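Local coordinates for DUF2018 family protein (Campylobacter jejuni subsp. jejuni, PDB 4NPX) that is of unknown function but belongs to the DUF2018 family and forms an all-helical assembly of two subunits, at residues Lys41-Phe44 against Ile45-Gln49. Residues are numbered along the deposited sequence; the frame is centred on the assembly and turned at random.
Sequences KEKF and IEIIQ
K41-F44 and I45-Q49 run on as one alpha helix, the short first helix (40-49) of this all-helical subunit, and are joined by four successive i to i+4 bonds. The amides of I45, E46, I47 and I48 donate to the carbonyls of K41, E42, K43 and F44; I45 N lies 3.0 Å from K41 O, and I48 N is also 3.0 Å from F44 O in a nearly straight bond. On the buried side F44 carries the side-chain contact. With chi1 at 167° the ring leaves CB on the side opposite the F44 amide nitrogen and leans toward the next turn, where the delta methyl of I48 lies over one face. That CH-pi contact puts I48 CD1 3.8 Å from the F44 ring centroid, 29° off the ring normal and displaced toward CE1 and CZ. I45 adds a second apolar contact, its CD1 coming 3.8 Å from F44 CD2. Beyond this cluster, I47 and I48 rest on I110 of helix 92-111, while I45 meets L53 of the second subunit and I48 meets I48 of that subunit, so the helix packs against both helix 92-111 of its own chain and the second subunit. K41 turns its ammonium away from the following turn to a salt bridge with E61 of the second subunit, and E46 pairs with K38. On the more exposed flank the K43 chain runs extended until chi4 (-60°) bends its end, leaving NZ 3.6 Å from the I47 methyl CD1.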
loop_
_atom_site.group_PDB
_atom_site.type_symbol
_atom_site.label_atom_id
_atom_site.label_comp_id
_atom_site.label_asym_id
_atom_site.label_seq_id
_atom_site.Cartn_x
_atom_site.Cartn_y
_atom_site.Cartn_z
ATOM N N LYS A 41 0.446 -3.864 -14.262
ATOM C CA LYS A 41 1.148 -2.806 -13.586
ATOM C C LYS A 41 0.951 -1.482 -14.265
ATOM O O LYS A 41 0.628 -0.496 -13.608
ATOM C CB LYS A 41 2.624 -3.143 -13.518
ATOM C CG LYS A 41 3.435 -2.130 -12.725
ATOM C CD LYS A 41 4.846 -2.664 -12.446
ATOM C CE LYS A 41 5.555 -3.156 -13.681
ATOM N NZ LYS A 41 6.890 -3.674 -13.252
ATOM N N GLU A 42 1.213 -1.463 -15.569
ATOM C CA GLU A 42 1.040 -0.243 -16.408
ATOM C C GLU A 42 -0.408 0.274 -16.314
ATOM O O GLU A 42 -0.608 1.435 -16.100
ATOM C CB GLU A 42 1.415 -0.517 -17.861
ATOM C CG GLU A 42 2.898 -0.811 -18.054
ATOM C CD GLU A 42 3.232 -1.453 -19.398
ATOM O OE1 GLU A 42 2.320 -1.839 -20.171
ATOM O OE2 GLU A 42 4.440 -1.591 -19.663
ATOM N N LYS A 43 -1.401 -0.596 -16.360
ATOM C CA LYS A 43 -2.754 -0.114 -16.246
ATOM C C LYS A 43 -3.046 0.498 -14.837
ATOM O O LYS A 43 -3.695 1.550 -14.713
ATOM C CB LYS A 43 -3.705 -1.229 -16.571
ATOM C CG LYS A 43 -5.144 -0.792 -16.821
ATOM C CD LYS A 43 -5.969 -2.032 -17.147
ATOM C CE LYS A 43 -7.425 -1.734 -17.433
ATOM N NZ LYS A 43 -8.058 -1.088 -16.273
ATOM N N PHE A 44 -2.535 -0.123 -13.775
ATOM C CA PHE A 44 -2.753 0.453 -12.426
ATOM C C PHE A 44 -2.153 1.818 -12.302
ATOM O O PHE A 44 -2.733 2.734 -11.724
ATOM C CB PHE A 44 -2.163 -0.471 -11.375
ATOM C CG PHE A 44 -2.054 0.145 -10.027
ATOM C CD1 PHE A 44 -3.169 0.247 -9.230
ATOM C CD2 PHE A 44 -0.840 0.553 -9.557
ATOM C CE1 PHE A 44 -3.062 0.784 -7.965
ATOM C CE2 PHE A 44 -0.719 1.086 -8.273
ATOM C CZ PHE A 44 -1.852 1.177 -7.502
ATOM N N ILE A 45 -0.947 1.972 -12.809
ATOM C CA ILE A 45 -0.264 3.290 -12.725
ATOM C C ILE A 45 -1.064 4.381 -13.456
ATOM O O ILE A 45 -1.205 5.522 -12.947
ATOM C CB ILE A 45 1.123 3.218 -13.305
ATOM C CG1 ILE A 45 1.976 2.170 -12.582
ATOM C CG2 ILE A 45 1.758 4.619 -13.236
ATOM C CD1 ILE A 45 2.108 2.460 -11.125
ATOM N N GLU A 46 -1.544 4.043 -14.654
ATOM C CA GLU A 46 -2.379 4.939 -15.433
ATOM C C GLU A 46 -3.648 5.335 -14.662
ATOM O O GLU A 46 -4.081 6.481 -14.666
ATOM C CB GLU A 46 -2.731 4.286 -16.742
ATOM C CG GLU A 46 -1.569 4.296 -17.681
ATOM C CD GLU A 46 -2.042 4.106 -19.091
ATOM O OE1 GLU A 46 -3.168 3.576 -19.239
ATOM O OE2 GLU A 46 -1.306 4.514 -20.027
ATOM N N ILE A 47 -4.241 4.383 -13.969
ATOM C CA ILE A 47 -5.413 4.607 -13.127
ATOM C C ILE A 47 -5.143 5.581 -11.990
ATOM O O ILE A 47 -5.932 6.476 -11.790
ATOM C CB ILE A 47 -6.007 3.274 -12.619
ATOM C CG1 ILE A 47 -6.734 2.591 -13.814
ATOM C CG2 ILE A 47 -7.042 3.583 -11.567
ATOM C CD1 ILE A 47 -7.057 1.120 -13.579
ATOM N N ILE A 48 -3.996 5.397 -11.280
ATOM C CA ILE A 48 -3.522 6.306 -10.225
ATOM C C ILE A 48 -3.285 7.700 -10.776
ATOM O O ILE A 48 -3.842 8.712 -10.263
ATOM C CB ILE A 48 -2.169 5.723 -9.650
ATOM C CG1 ILE A 48 -2.438 4.990 -8.393
ATOM C CG2 ILE A 48 -1.185 6.784 -9.344
ATOM C CD1 ILE A 48 -3.566 4.088 -8.475
ATOM N N GLN A 49 -2.515 7.765 -11.851
ATOM C CA GLN A 49 -2.236 9.041 -12.436
ATOM C C GLN A 49 -3.502 9.835 -12.813
ATOM O O GLN A 49 -3.460 11.065 -12.834
ATOM C CB GLN A 49 -1.309 8.915 -13.687
ATOM C CG GLN A 49 0.162 8.502 -13.422
ATOM C CD GLN A 49 0.893 8.043 -14.702
ATOM O OE1 GLN A 49 0.278 7.459 -15.662
ATOM N NE2 GLN A 49 2.208 8.275 -14.735
#